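Long-range contacts in CELL division control protein 6 (Pyrobaculum aerophilum, PDB 1FNN), which binds ADP with magnesium, probably hydrolyses ATP as a Cdc6/Cdc18-family AAA+ protein, and is probably involved in regulating DNA replication: residues T55-T60 with I188-Y193; F276-E281 with I368-L373. All coordinates share one frame; numbering follows the deposited sequence.

Interaction 1 of 2, residues T55-T60 with I188-Y193; sequences TGKTVT and IRFSPY. With MG (magnesium ion), chain C; ADP (adenosine-5'-diphosphate), chain D.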
loop_
_atom_site.group_PDB
_atom_site.type_symbol
_atom_site.label_atom_id
_atom_site.label_comp_id
_atom_site.label_asym_id
_atom_site.label_seq_id
_atom_site.Cartn_x
_atom_site.Cartn_y
_atom_site.Cartn_z
ATOM N N THR A 55 2.532 -2.575 -0.141
ATOM C CA THR A 55 2.700 -3.562 -1.221
ATOM C C THR A 55 2.390 -4.981 -0.707
ATOM O O THR A 55 2.541 -5.916 -1.491
ATOM C CB THR A 55 4.112 -3.523 -1.799
ATOM O OG1 THR A 55 5.151 -3.564 -0.791
ATOM C CG2 THR A 55 4.303 -2.192 -2.564
ATOM N N GLY A 56 1.702 -5.151 0.431
ATOM C CA GLY A 56 1.272 -6.503 0.847
ATOM C C GLY A 56 2.326 -7.356 1.557
ATOM O O GLY A 56 2.173 -8.591 1.659
ATOM N N LYS A 57 3.382 -6.780 2.094
ATOM C CA LYS A 57 4.413 -7.579 2.756
ATOM C C LYS A 57 3.822 -8.265 4.011
ATOM O O LYS A 57 3.874 -9.470 4.140
ATOM C CB LYS A 57 5.632 -6.731 3.066
ATOM C CG LYS A 57 6.252 -5.987 1.843
ATOM C CD LYS A 57 7.471 -5.176 2.250
ATOM C CE LYS A 57 7.175 -4.065 3.276
ATOM N NZ LYS A 57 6.306 -3.037 2.629
ATOM N N THR A 58 3.222 -7.495 4.913
ATOM C CA THR A 58 2.676 -8.027 6.161
ATOM C C THR A 58 1.537 -8.974 5.883
ATOM O O THR A 58 1.499 -10.087 6.449
ATOM C CB THR A 58 2.151 -6.892 7.073
ATOM O OG1 THR A 58 3.298 -6.111 7.416
ATOM C CG2 THR A 58 1.496 -7.433 8.360
ATOM N N VAL A 59 0.640 -8.578 4.964
ATOM C CA VAL A 59 -0.506 -9.437 4.704
ATOM C C VAL A 59 -0.056 -10.768 4.094
ATOM O O VAL A 59 -0.679 -11.801 4.386
ATOM C CB VAL A 59 -1.618 -8.814 3.847
ATOM C CG1 VAL A 59 -1.346 -8.784 2.353
ATOM C CG2 VAL A 59 -2.928 -9.569 4.118
ATOM N N THR A 60 0.945 -10.722 3.224
ATOM C CA THR A 60 1.439 -11.953 2.584
ATOM C C THR A 60 2.004 -12.948 3.613
ATOM O O THR A 60 1.707 -14.150 3.630
ATOM C CB THR A 60 2.460 -11.605 1.490
ATOM O OG1 THR A 60 1.699 -10.986 0.405
ATOM C CG2 THR A 60 3.143 -12.871 0.975
ATOM N N ILE A 188 12.633 -11.502 -1.166
ATOM C CA ILE A 188 11.374 -11.563 -1.914
ATOM C C ILE A 188 10.891 -10.112 -2.077
ATOM O O ILE A 188 10.841 -9.387 -1.067
ATOM C CB ILE A 188 10.339 -12.387 -1.126
ATOM C CG1 ILE A 188 10.828 -13.829 -0.865
ATOM C CG2 ILE A 188 9.023 -12.406 -1.910
ATOM C CD1 ILE A 188 9.810 -14.595 0.015
ATOM N N ARG A 189 10.665 -9.693 -3.312
ATOM C CA ARG A 189 10.371 -8.312 -3.622
ATOM C C ARG A 189 8.898 -8.143 -3.948
ATOM O O ARG A 189 8.281 -8.996 -4.539
ATOM C CB ARG A 189 11.173 -7.822 -4.873
ATOM C CG ARG A 189 12.677 -7.926 -4.575
ATOM C CD ARG A 189 13.582 -7.251 -5.616
ATOM N NE ARG A 189 14.970 -7.347 -5.163
ATOM C CZ ARG A 189 15.565 -6.418 -4.424
ATOM N NH1 ARG A 189 14.907 -5.325 -4.052
ATOM N NH2 ARG A 189 16.829 -6.588 -4.057
ATOM N N PHE A 190 8.329 -7.066 -3.417
ATOM C CA PHE A 190 6.911 -6.754 -3.561
ATOM C C PHE A 190 6.868 -5.390 -4.291
ATOM O O PHE A 190 7.273 -4.403 -3.668
ATOM C CB PHE A 190 6.297 -6.560 -2.160
ATOM C CG PHE A 190 6.283 -7.840 -1.357
ATOM C CD1 PHE A 190 7.463 -8.441 -0.907
ATOM C CD2 PHE A 190 5.050 -8.415 -1.067
ATOM C CE1 PHE A 190 7.386 -9.628 -0.165
ATOM C CE2 PHE A 190 4.970 -9.587 -0.331
ATOM C CZ PHE A 190 6.149 -10.162 0.096
ATOM N N SER A 191 6.563 -5.422 -5.570
ATOM C CA SER A 191 6.640 -4.158 -6.337
ATOM C C SER A 191 5.336 -3.383 -6.219
ATOM O O SER A 191 4.347 -3.911 -5.713
ATOM C CB SER A 191 6.899 -4.527 -7.800
ATOM O OG SER A 191 5.637 -4.962 -8.284
ATOM N N PRO A 192 5.415 -2.066 -6.403
ATOM C CA PRO A 192 4.253 -1.198 -6.270
ATOM C C PRO A 192 3.142 -1.815 -7.103
ATOM O O PRO A 192 3.449 -2.367 -8.170
ATOM C CB PRO A 192 4.746 0.140 -6.825
ATOM C CG PRO A 192 6.230 0.101 -6.547
ATOM C CD PRO A 192 6.612 -1.328 -6.928
ATOM N N TYR A 193 1.902 -1.809 -6.604
ATOM C CA TYR A 193 0.850 -2.382 -7.426
ATOM C C TYR A 193 0.521 -1.417 -8.593
ATOM O O TYR A 193 0.466 -0.197 -8.393
ATOM C CB TYR A 193 -0.444 -2.584 -6.660
ATOM C CG TYR A 193 -0.370 -3.671 -5.592
ATOM C CD1 TYR A 193 -0.362 -3.384 -4.235
ATOM C CD2 TYR A 193 -0.317 -5.006 -5.987
ATOM C CE1 TYR A 193 -0.303 -4.389 -3.261
ATOM C CE2 TYR A 193 -0.258 -6.023 -5.048
ATOM C CZ TYR A 193 -0.250 -5.694 -3.698
ATOM O OH TYR A 193 -0.184 -6.755 -2.802
HETATM MG MG MG C . 3.598 -4.105 6.790
HETATM P PB ADP D . 2.762 -3.652 3.736
HETATM O O1B ADP D . 3.334 -4.376 4.948
HETATM O O2B ADP D . 3.402 -3.991 2.512
HETATM O O3B ADP D . 2.982 -2.257 4.102
HETATM P PA ADP D . 0.078 -4.570 3.900
HETATM O O1A ADP D . 0.375 -6.009 4.010
HETATM O O2A ADP D . -0.336 -4.006 5.189
HETATM O O3A ADP D . 1.282 -3.815 3.320
HETATM O "O5'" ADP D . -1.166 -4.290 2.871
HETATM C "C5'" ADP D . -1.752 -3.003 2.960
HETATM C "C4'" ADP D . -3.276 -3.218 2.874
HETATM O "O4'" ADP D . -3.567 -3.795 1.621
HETATM C "C3'" ADP D . -3.842 -4.185 3.907
HETATM O "O3'" ADP D . -5.171 -3.788 4.199
HETATM C "C2'" ADP D . -3.724 -5.465 3.152
HETATM O "O2'" ADP D . -4.618 -6.468 3.636
HETATM C "C1'" ADP D . -4.176 -5.024 1.753
HETATM N N9 ADP D . -3.541 -5.862 0.812
HETATM C C8 ADP D . -2.252 -5.737 0.366
HETATM N N7 ADP D . -1.966 -6.454 -0.680
HETATM C C5 ADP D . -3.164 -7.099 -0.940
HETATM C C6 ADP D . -3.526 -8.036 -1.921
HETATM N N6 ADP D . -2.650 -8.474 -2.810
HETATM N N1 ADP D . -4.774 -8.513 -1.909
HETATM C C2 ADP D . -5.613 -8.089 -0.983
HETATM N N3 ADP D . -5.407 -7.213 -0.000
HETATM C C4 ADP D . -4.128 -6.751 -0.043
HETATM O O HOH W 1 5.623 -4.475 6.685
HETATM O O HOH W 2 3.758 -3.595 8.800
HETATM O O HOH W 3 3.972 -1.955 6.441
HETATM O O HOH W 4 1.485 -3.709 7.346
#

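Interaction 2 of 2, residues F276-E281 with I368-L373; sequences FGISEE and IGTEPL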
loop_
_atom_site.group_PDB
_atom_site.type_symbol
_atom_site.label_atom_id
_atom_site.label_comp_id
_atom_site.label_asym_id
_atom_site.label_seq_id
_atom_site.Cartn_x
_atom_site.Cartn_y
_atom_site.Cartn_z
ATOM N N PHE A 276 -2.089 14.552 -1.106
ATOM C CA PHE A 276 -1.942 15.908 -1.648
ATOM C C PHE A 276 -2.976 16.103 -2.769
ATOM O O PHE A 276 -3.040 15.271 -3.679
ATOM C CB PHE A 276 -0.598 16.135 -2.315
ATOM C CG PHE A 276 0.643 16.291 -1.505
ATOM C CD1 PHE A 276 1.471 15.211 -1.243
ATOM C CD2 PHE A 276 0.991 17.535 -0.998
ATOM C CE1 PHE A 276 2.619 15.368 -0.492
ATOM C CE2 PHE A 276 2.142 17.696 -0.245
ATOM C CZ PHE A 276 2.956 16.610 0.008
ATOM N N GLY A 277 -3.764 17.164 -2.691
ATOM C CA GLY A 277 -4.711 17.438 -3.785
ATOM C C GLY A 277 -3.945 18.090 -4.934
ATOM O O GLY A 277 -2.791 17.745 -5.190
ATOM N N ILE A 278 -4.567 19.064 -5.609
ATOM C CA ILE A 278 -3.866 19.691 -6.750
ATOM C C ILE A 278 -3.237 21.004 -6.307
ATOM O O ILE A 278 -3.884 21.852 -5.711
ATOM C CB ILE A 278 -4.802 19.835 -7.960
ATOM C CG1 ILE A 278 -5.027 18.459 -8.635
ATOM C CG2 ILE A 278 -4.203 20.821 -8.962
ATOM C CD1 ILE A 278 -6.319 18.432 -9.444
ATOM N N SER A 279 -1.949 21.179 -6.561
ATOM C CA SER A 279 -1.261 22.412 -6.163
ATOM C C SER A 279 -1.713 23.634 -6.957
ATOM O O SER A 279 -1.652 23.655 -8.193
ATOM C CB SER A 279 0.245 22.202 -6.347
ATOM O OG SER A 279 0.879 23.448 -6.570
ATOM N N GLU A 280 -1.928 24.769 -6.278
ATOM C CA GLU A 280 -2.235 26.008 -6.996
ATOM C C GLU A 280 -1.006 26.450 -7.796
ATOM O O GLU A 280 -1.126 26.991 -8.894
ATOM C CB GLU A 280 -2.701 27.143 -6.093
ATOM C CG GLU A 280 -3.076 28.388 -6.896
ATOM C CD GLU A 280 -4.035 29.312 -6.175
ATOM O OE1 GLU A 280 -4.800 28.837 -5.306
ATOM O OE2 GLU A 280 -4.026 30.519 -6.480
ATOM N N GLU A 281 0.180 26.154 -7.281
ATOM C CA GLU A 281 1.432 26.478 -7.923
ATOM C C GLU A 281 1.546 25.809 -9.295
ATOM O O GLU A 281 2.012 26.448 -10.237
ATOM C CB GLU A 281 2.610 26.016 -7.066
ATOM C CG GLU A 281 2.733 26.663 -5.701
ATOM C CD GLU A 281 3.900 26.097 -4.900
ATOM O OE1 GLU A 281 4.605 25.211 -5.440
ATOM O OE2 GLU A 281 4.104 26.537 -3.747
ATOM N N ILE A 368 -10.915 13.335 -12.996
ATOM C CA ILE A 368 -10.191 14.136 -12.027
ATOM C C ILE A 368 -10.571 13.454 -10.667
ATOM O O ILE A 368 -11.566 13.837 -10.046
ATOM C CB ILE A 368 -10.573 15.608 -12.012
ATOM C CG1 ILE A 368 -10.043 16.286 -13.322
ATOM C CG2 ILE A 368 -10.023 16.351 -10.810
ATOM C CD1 ILE A 368 -10.664 17.694 -13.440
ATOM N N GLY A 369 -9.625 12.705 -10.111
ATOM C CA GLY A 369 -9.981 11.984 -8.869
ATOM C C GLY A 369 -9.400 12.591 -7.608
ATOM O O GLY A 369 -9.808 12.150 -6.505
ATOM N N THR A 370 -8.451 13.522 -7.741
ATOM C CA THR A 370 -7.769 14.017 -6.549
ATOM C C THR A 370 -8.247 15.318 -5.927
ATOM O O THR A 370 -7.694 15.706 -4.880
ATOM C CB THR A 370 -6.244 14.062 -6.774
ATOM O OG1 THR A 370 -5.904 15.075 -7.767
ATOM C CG2 THR A 370 -5.795 12.684 -7.266
ATOM N N GLU A 371 -9.218 16.005 -6.524
ATOM C CA GLU A 371 -9.684 17.269 -5.972
ATOM C C GLU A 371 -11.157 17.513 -6.188
ATOM O O GLU A 371 -11.634 17.277 -7.311
ATOM C CB GLU A 371 -9.007 18.418 -6.763
ATOM C CG GLU A 371 -7.672 18.817 -6.247
ATOM C CD GLU A 371 -7.601 19.609 -4.969
ATOM O OE1 GLU A 371 -8.592 20.120 -4.428
ATOM O OE2 GLU A 371 -6.434 19.704 -4.497
ATOM N N PRO A 372 -11.893 17.932 -5.173
ATOM C CA PRO A 372 -13.325 18.190 -5.279
ATOM C C PRO A 372 -13.515 19.268 -6.366
ATOM O O PRO A 372 -12.658 20.159 -6.449
ATOM C CB PRO A 372 -13.703 18.684 -3.899
ATOM C CG PRO A 372 -12.703 18.002 -2.988
ATOM C CD PRO A 372 -11.398 18.091 -3.781
ATOM N N LEU A 373 -14.472 19.100 -7.242
ATOM C CA LEU A 373 -14.581 19.970 -8.421
ATOM C C LEU A 373 -15.029 21.397 -8.172
ATOM O O LEU A 373 -14.589 22.332 -8.902
ATOM C CB LEU A 373 -15.516 19.296 -9.415
ATOM C CG LEU A 373 -15.086 17.910 -9.885
ATOM C CD1 LEU A 373 -16.104 17.376 -10.870
ATOM C CD2 LEU A 373 -13.680 17.960 -10.489
HETATM O O HOH W 5 -6.131 14.260 -3.274
HETATM O O HOH W 6 -3.511 15.427 -7.599
#

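Interaction 1 of 2, residues T55-T60 with I188-Y193
The P-loop (Walker A motif) of this AAA+ ATPase, here holding ADP and magnesium, meets segment 188-193, at the edge strand of the parallel sheet, chiefly through the F190 ring, which K57, T55 and T60 surround. K57 lays its CG over one face of that ring, a CH-pi contact 3.9 Å from the F190 centroid. With CG beside its own backbone N (chi1 -55°), the lysine chain then bends at its outer torsions, so that NZ turns back to ADP O2B (3.1 Å); NZ also bonds G51 O. At the ring edge, in plane, stands T60 CB, while T60 OG1 gives its hydrogen to G56 O at 2.7 Å. T60 N reaches the same carbonyl from the opposite face of its plane, so G56 O, at the N-cap, is gripped by two donors. T55 sets OG1, hydrogen-bonded to R52 O, 3.5 Å from F190 CB and rests CG2 near S191 O and P192 CA. An alanine in place of F190 is likely to open a gap beside K57 and T60 and leave K57 CG without the ring face it lies on. Y193 reaches the nucleotide itself: its OH accepts a hydrogen bond from adenine N6 of ADP (3.0 Å). Backbone amides of G56, K57, T58 and V59 bind the phosphates, and T58 OG1 is a magnesium ligand at 2.1 Å, with ADP O1B and four waters completing six. The contact thus lies where helix 57-68 starts, beside strands 46-50 and 187-189; F190 also touches Q25 of helix 23-38, and Y193 packs on helix 195-209.

Interaction 2 of 2, residues F276-E281 with I368-L373
G277 and I278 meet T370 and E371 just ahead of helix 280-285, a small contact that illustrates how an extended piece of chain can be seated against a turn. Walking from the start, F276 takes part through its backbone: a water gives a hydrogen bond to T370 O at 2.7 Å and may be shared, at longer range, with F276 O. At G277, CA passes 3.6 Å from T370 O. The modelled approach of the E371 carboxylate to the backbone N of I278 is too short to be trusted, so the exact position of that group is doubtful. I278 carries most of the apolar contact. Its CG1 lies beside the backbone N (chi1 -74°), which sends the longer branch across the T370 side chain at about a right angle, CG1 standing 3.6 Å from T370 OG1. The end of that branch, CD1, meets the aliphatic part of E371, 3.5 Å from its CG, and reaches I368 CG2 more loosely at 4.5 Å. The I278 side chain also touches I347 and, on helix 373-387, L376, which I368 touches as well. The E371 chain is bent, and its OE1 forms a salt bridge with K272 of helix 264-274, giving the acidic end a partner of opposite charge. Further on, S279 opens helix 280-285 as its N-cap, its OG accepting from V282 N. This is plain structural packing, away from the nucleotide site: the approach to helix 280-285 lies against the turn between strand 364-367 and helix 373-387 of the winged-helix fold.

How the interactions relate
Interaction 1 closes before interaction 2 opens, so the two stand in series along the chain. Their centres are 28 Å apart and their nearest atoms about 14 Å, with no touch between them. Interaction 1 belongs to the nucleotide-binding core, built on the parallel sheet that includes strands 46-50 and 187-189; interaction 2 lies farther from the centre of the chain, by the winged-helix domain and its small antiparallel sheet. They share no strand or helix. The helices of the lid region, 195-209 through 264-274, come between them in sequence. Interaction 1 sits at the nucleotide, where Y193 also touches helix 195-209; interaction 2 packs the winged-helix part against helix 264-274.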